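Leucine-rich repeat protein (PDB 4ECN) is of unknown function but is probably an extracellular protein that binds other proteins through its long curved array of leucine-rich repeats. Local coordinates at residues N738-L743 with S761-S766; G782-R787 with I813-I818. One frame throughout, in Å; residues are numbered along the deposited sequence.

Interaction 1 of 2, residues N738-L743 with S761-S766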
loop_
_atom_site.group_PDB
_atom_site.type_symbol
_atom_site.label_atom_id
_atom_site.label_comp_id
_atom_site.label_asym_id
_atom_site.label_seq_id
_atom_site.Cartn_x
_atom_site.Cartn_y
_atom_site.Cartn_z
ATOM N N ASN A 738 -7.769 -40.048 4.481
ATOM C CA ASN A 738 -6.752 -41.090 4.559
ATOM C C ASN A 738 -7.440 -42.369 4.128
ATOM O O ASN A 738 -8.511 -42.311 3.506
ATOM C CB ASN A 738 -6.098 -41.180 5.948
ATOM C CG ASN A 738 -5.030 -40.153 6.192
ATOM O OD1 ASN A 738 -3.846 -40.427 6.027
ATOM N ND2 ASN A 738 -5.429 -38.949 6.580
ATOM N N LYS A 739 -6.872 -43.513 4.470
ATOM C CA LYS A 739 -7.452 -44.801 4.109
ATOM C C LYS A 739 -7.527 -45.689 5.369
ATOM O O LYS A 739 -7.499 -46.921 5.261
ATOM C CB LYS A 739 -6.601 -45.437 2.990
ATOM C CG LYS A 739 -6.657 -44.710 1.645
ATOM C CD LYS A 739 -5.587 -45.286 0.706
ATOM C CE LYS A 739 -5.585 -44.716 -0.697
ATOM N NZ LYS A 739 -4.489 -45.297 -1.526
ATOM N N LEU A 740 -7.656 -45.050 6.557
ATOM C CA LEU A 740 -7.653 -45.698 7.878
ATOM C C LEU A 740 -8.782 -46.666 8.048
ATOM O O LEU A 740 -9.919 -46.342 7.738
ATOM C CB LEU A 740 -7.727 -44.674 9.033
ATOM C CG LEU A 740 -6.640 -43.604 9.079
ATOM C CD1 LEU A 740 -7.093 -42.400 9.862
ATOM C CD2 LEU A 740 -5.342 -44.169 9.546
ATOM N N THR A 741 -8.460 -47.845 8.577
ATOM C CA THR A 741 -9.412 -48.932 8.861
ATOM C C THR A 741 -9.431 -49.224 10.349
ATOM O O THR A 741 -10.368 -49.867 10.814
ATOM C CB THR A 741 -9.080 -50.225 8.053
ATOM O OG1 THR A 741 -7.794 -50.754 8.425
ATOM C CG2 THR A 741 -9.154 -50.006 6.547
ATOM N N SER A 742 -8.386 -48.769 11.091
ATOM C CA SER A 742 -8.238 -48.983 12.534
ATOM C C SER A 742 -7.301 -47.984 13.203
ATOM O O SER A 742 -6.428 -47.380 12.577
ATOM C CB SER A 742 -7.721 -50.396 12.838
ATOM O OG SER A 742 -6.463 -50.723 12.267
ATOM N N LEU A 743 -7.487 -47.865 14.517
ATOM C CA LEU A 743 -6.669 -47.065 15.414
ATOM C C LEU A 743 -6.082 -48.047 16.454
ATOM O O LEU A 743 -5.787 -49.183 16.078
ATOM C CB LEU A 743 -7.514 -45.917 16.019
ATOM C CG LEU A 743 -8.075 -44.870 15.030
ATOM C CD1 LEU A 743 -8.905 -43.827 15.765
ATOM C CD2 LEU A 743 -6.947 -44.171 14.250
ATOM N N SER A 761 -13.133 -38.202 9.246
ATOM C CA SER A 761 -14.041 -38.221 8.098
ATOM C C SER A 761 -13.290 -38.564 6.827
ATOM O O SER A 761 -12.118 -38.190 6.694
ATOM C CB SER A 761 -14.755 -36.888 7.933
ATOM O OG SER A 761 -15.589 -36.659 9.053
ATOM N N TYR A 762 -13.962 -39.277 5.889
ATOM C CA TYR A 762 -13.400 -39.705 4.600
ATOM C C TYR A 762 -12.217 -40.630 4.869
ATOM O O TYR A 762 -11.059 -40.245 4.739
ATOM C CB TYR A 762 -13.012 -38.499 3.724
ATOM C CG TYR A 762 -14.190 -37.623 3.336
ATOM C CD1 TYR A 762 -14.618 -36.588 4.165
ATOM C CD2 TYR A 762 -14.848 -37.800 2.123
ATOM C CE1 TYR A 762 -15.692 -35.775 3.810
ATOM C CE2 TYR A 762 -15.917 -36.986 1.753
ATOM C CZ TYR A 762 -16.352 -35.987 2.609
ATOM O OH TYR A 762 -17.422 -35.190 2.246
ATOM N N ASN A 763 -12.537 -41.817 5.370
ATOM C CA ASN A 763 -11.604 -42.877 5.709
ATOM C C ASN A 763 -12.283 -44.191 5.390
ATOM O O ASN A 763 -13.311 -44.183 4.694
ATOM C CB ASN A 763 -11.126 -42.782 7.167
ATOM C CG ASN A 763 -9.875 -41.934 7.315
ATOM O OD1 ASN A 763 -8.786 -42.338 6.929
ATOM N ND2 ASN A 763 -9.994 -40.746 7.884
ATOM N N CYS A 764 -11.713 -45.317 5.859
ATOM C CA CYS A 764 -12.251 -46.621 5.539
ATOM C C CYS A 764 -12.598 -47.399 6.808
ATOM O O CYS A 764 -12.256 -48.577 6.920
ATOM C CB CYS A 764 -11.260 -47.386 4.673
ATOM S SG CYS A 764 -10.655 -46.448 3.251
ATOM N N PHE A 765 -13.374 -46.775 7.712
ATOM C CA PHE A 765 -13.827 -47.409 8.947
ATOM C C PHE A 765 -15.185 -48.109 8.739
ATOM O O PHE A 765 -16.174 -47.469 8.363
ATOM C CB PHE A 765 -13.916 -46.389 10.076
ATOM C CG PHE A 765 -12.587 -45.911 10.617
ATOM C CD1 PHE A 765 -11.818 -46.729 11.443
ATOM C CD2 PHE A 765 -12.158 -44.606 10.398
ATOM C CE1 PHE A 765 -10.624 -46.266 11.995
ATOM C CE2 PHE A 765 -10.967 -44.145 10.953
ATOM C CZ PHE A 765 -10.202 -44.980 11.736
ATOM N N SER A 766 -15.210 -49.431 8.936
ATOM C CA SER A 766 -16.417 -50.250 8.807
ATOM C C SER A 766 -16.981 -50.580 10.209
ATOM O O SER A 766 -18.134 -51.038 10.374
ATOM C CB SER A 766 -16.107 -51.519 8.028
ATOM O OG SER A 766 -15.080 -52.234 8.687
HETATM O O HOH W 1 -12.683 -50.584 9.718
#
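N763 holds the asparagine position of a leucine-rich repeat. Its turn, after strand 757-759, packs on the matching turn of the preceding repeat, where N738 holds the same position. N738 with L740, and N763 with F765, fit the NxL end of the LxxLxLxxNxL pattern. N763 OD1 takes a hydrogen bond from L740 N at 3.0 Å, tilted 19° from the carbonyl plane. Its ND2 donates instead to the carbonyls of V760 and L735, so both ends of the amide are engaged. The N763 and L740 side chains lie side by side and point the same way. C764 N gives a hydrogen bond to L740 O at 2.8 Å. N738 N to Y762 O is weaker, at 3.3 Å. The same L740 carbonyl oxygen sits over the centre of one face of the F765 ring. F765 CG is anti to its carbonyl carbon (chi1 -72°), which turns the ring in beside the leucines. L740 CB lies 3.7 Å from F765 CZ. The L743 side chain crosses F765 at about a right angle. T741 CG2 rests on C764 O, 3.4 Å away. A water donates to T741 O and accepts from S766 N, 2.9 Å away.

Interaction 2 of 2, residues G782-R787 with I813-I818; sequences GIRHQR and IGSNDI
This is a mostly buried, polar contact between two loops next to strands of the parallel sheet. Segment 782-787 runs from the last residue of strand 780-782 into its loop. Segment 813-818 comes just after strand 810-812. N816 and R787 make most of the hydrogen bonds. The N816 amide bridges to the other loop with both ends. ND2 donates to I783 O at 3.0 Å, and that oxygen lies in the amide plane, only 2° out of it. OD1 accepts from Q786 N at 2.9 Å in a nearly straight bond. ND2 also reaches back to I813 O, above that carbonyl's plane, so the amide is fixed against flipping. N816 occupies the asparagine position of its leucine-rich repeat, and its side-chain bonds to backbone atoms of the preceding turn are characteristic of that position. H785 N also donates to G814 O.

The R787 chain bends at chi2 (-70°) and brings its guanidinium back over the H785 ring, with NH2 above the ring centre. It meets S815 O end-on: NH1 at 2.8 Å and NH2 at 3.2 Å both donate to this one oxygen, which lies close to the guanidinium plane. NH1 also donates to Q786 O. S815 OG takes a weak bond from R787 NH2 and has a stronger partner in D836. A leucine in place of R787 would probably leave S815 O without these two donors and the H785 ring without the group that lies over it. The R784 guanidinium turns one face to G814 and S815 CB, the latter 3.6 Å from R784 NH2; its NH1 forms a salt bridge with D833. Water 2 donates to Q786 O at 2.6 Å and to N816 OD1.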
loop_
_atom_site.group_PDB
_atom_site.type_symbol
_atom_site.label_atom_id
_atom_site.label_comp_id
_atom_site.label_asym_id
_atom_site.label_seq_id
_atom_site.Cartn_x
_atom_site.Cartn_y
_atom_site.Cartn_z
ATOM N N GLY A 782 -15.695 -36.410 14.536
ATOM C CA GLY A 782 -16.214 -36.574 13.181
ATOM C C GLY A 782 -15.725 -37.842 12.504
ATOM O O GLY A 782 -14.539 -38.163 12.560
ATOM N N ILE A 783 -16.650 -38.581 11.885
ATOM C CA ILE A 783 -16.407 -39.824 11.170
ATOM C C ILE A 783 -17.413 -39.853 9.991
ATOM O O ILE A 783 -18.077 -40.849 9.738
ATOM C CB ILE A 783 -16.487 -41.052 12.140
ATOM C CG1 ILE A 783 -16.047 -42.371 11.440
ATOM C CG2 ILE A 783 -17.864 -41.166 12.818
ATOM C CD1 ILE A 783 -15.779 -43.505 12.309
ATOM N N ARG A 784 -17.516 -38.745 9.266
ATOM C CA ARG A 784 -18.402 -38.655 8.103
ATOM C C ARG A 784 -17.872 -39.439 6.909
ATOM O O ARG A 784 -16.662 -39.621 6.786
ATOM C CB ARG A 784 -18.556 -37.185 7.684
ATOM C CG ARG A 784 -19.732 -36.442 8.317
ATOM C CD ARG A 784 -19.988 -35.098 7.643
ATOM N NE ARG A 784 -20.043 -35.201 6.175
ATOM C CZ ARG A 784 -21.154 -35.335 5.450
ATOM N NH1 ARG A 784 -22.350 -35.335 6.037
ATOM N NH2 ARG A 784 -21.079 -35.446 4.128
ATOM N N HIS A 785 -18.762 -39.871 6.009
ATOM C CA HIS A 785 -18.444 -40.435 4.688
ATOM C C HIS A 785 -17.347 -41.551 4.665
ATOM O O HIS A 785 -16.327 -41.406 3.988
ATOM C CB HIS A 785 -17.951 -39.258 3.820
ATOM C CG HIS A 785 -18.217 -39.395 2.369
ATOM N ND1 HIS A 785 -17.440 -40.204 1.573
ATOM C CD2 HIS A 785 -19.122 -38.751 1.598
ATOM C CE1 HIS A 785 -17.928 -40.075 0.350
ATOM N NE2 HIS A 785 -18.941 -39.213 0.316
ATOM N N GLN A 786 -17.587 -42.678 5.336
ATOM C CA GLN A 786 -16.660 -43.815 5.322
ATOM C C GLN A 786 -16.931 -44.671 4.106
ATOM O O GLN A 786 -18.082 -45.078 3.871
ATOM C CB GLN A 786 -16.760 -44.666 6.599
ATOM C CG GLN A 786 -16.533 -43.918 7.897
ATOM C CD GLN A 786 -15.208 -43.237 7.914
ATOM O OE1 GLN A 786 -14.167 -43.869 7.796
ATOM N NE2 GLN A 786 -15.225 -41.924 8.038
ATOM N N ARG A 787 -15.886 -44.935 3.314
ATOM C CA ARG A 787 -16.026 -45.754 2.108
ATOM C C ARG A 787 -14.880 -46.685 1.964
ATOM O O ARG A 787 -13.799 -46.384 2.471
ATOM C CB ARG A 787 -16.105 -44.886 0.832
ATOM C CG ARG A 787 -17.200 -43.834 0.747
ATOM C CD ARG A 787 -18.587 -44.409 0.603
ATOM N NE ARG A 787 -19.550 -43.318 0.475
ATOM C CZ ARG A 787 -20.192 -42.765 1.498
ATOM N NH1 ARG A 787 -20.012 -43.226 2.732
ATOM N NH2 ARG A 787 -21.028 -41.757 1.294
ATOM N N ILE A 813 -21.676 -38.106 11.846
ATOM C CA ILE A 813 -21.770 -39.497 11.405
ATOM C C ILE A 813 -22.584 -39.537 10.090
ATOM O O ILE A 813 -22.967 -40.612 9.617
ATOM C CB ILE A 813 -22.372 -40.362 12.545
ATOM C CG1 ILE A 813 -22.109 -41.862 12.317
ATOM C CG2 ILE A 813 -23.835 -40.008 12.863
ATOM C CD1 ILE A 813 -22.182 -42.697 13.516
ATOM N N GLY A 814 -22.781 -38.362 9.492
ATOM C CA GLY A 814 -23.511 -38.231 8.239
ATOM C C GLY A 814 -22.797 -38.869 7.065
ATOM O O GLY A 814 -21.570 -39.049 7.094
ATOM N N SER A 815 -23.569 -39.206 6.020
ATOM C CA SER A 815 -23.134 -39.802 4.742
ATOM C C SER A 815 -22.464 -41.160 4.968
ATOM O O SER A 815 -21.417 -41.440 4.416
ATOM C CB SER A 815 -22.213 -38.859 3.965
ATOM O OG SER A 815 -22.073 -39.264 2.614
ATOM N N ASN A 816 -23.101 -42.006 5.770
ATOM C CA ASN A 816 -22.730 -43.394 6.064
ATOM C C ASN A 816 -23.965 -44.229 5.822
ATOM O O ASN A 816 -24.893 -43.731 5.178
ATOM C CB ASN A 816 -22.184 -43.535 7.504
ATOM C CG ASN A 816 -20.792 -42.954 7.689
ATOM O OD1 ASN A 816 -19.856 -43.292 6.964
ATOM N ND2 ASN A 816 -20.589 -42.156 8.732
ATOM N N ASP A 817 -24.030 -45.454 6.353
ATOM C CA ASP A 817 -25.236 -46.264 6.234
ATOM C C ASP A 817 -25.696 -46.666 7.644
ATOM O O ASP A 817 -25.893 -47.853 7.915
ATOM C CB ASP A 817 -24.996 -47.493 5.325
ATOM C CG ASP A 817 -26.260 -48.261 4.939
ATOM O OD1 ASP A 817 -27.389 -47.696 5.110
ATOM O OD2 ASP A 817 -26.128 -49.399 4.445
ATOM N N ILE A 818 -25.851 -45.680 8.553
ATOM C CA ILE A 818 -26.237 -45.990 9.935
ATOM C C ILE A 818 -27.680 -46.528 9.919
ATOM O O ILE A 818 -28.548 -46.014 9.208
ATOM C CB ILE A 818 -26.035 -44.808 10.927
ATOM C CG1 ILE A 818 -24.542 -44.382 10.993
ATOM C CG2 ILE A 818 -26.578 -45.114 12.336
ATOM C CD1 ILE A 818 -23.494 -45.496 11.342
HETATM O O HOH W 2 -20.028 -45.737 5.394
#

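In the fold
Interactions 1 and 2 lie in series along the solenoid, their centres 10 Å apart, toward its C-terminal end. Each joins the turns of two successive repeats. The second loop of interaction 1, 761-766, also packs against the first loop of interaction 2, 782-787, so the four turns form a continuous stack. S761 OG and R784 N are 2.8 Å apart, and Y762 N and R784 O 2.9 Å; both are probable hydrogen bonds. Q786 OE1 accepts from F765 N, and the Y762 ring stacks on that of H785. Both contacts are about 47 Å from the centre of the chain. The sodium ion, bound by Q314 and V317 near the start of the repeat array, is not part of either contact.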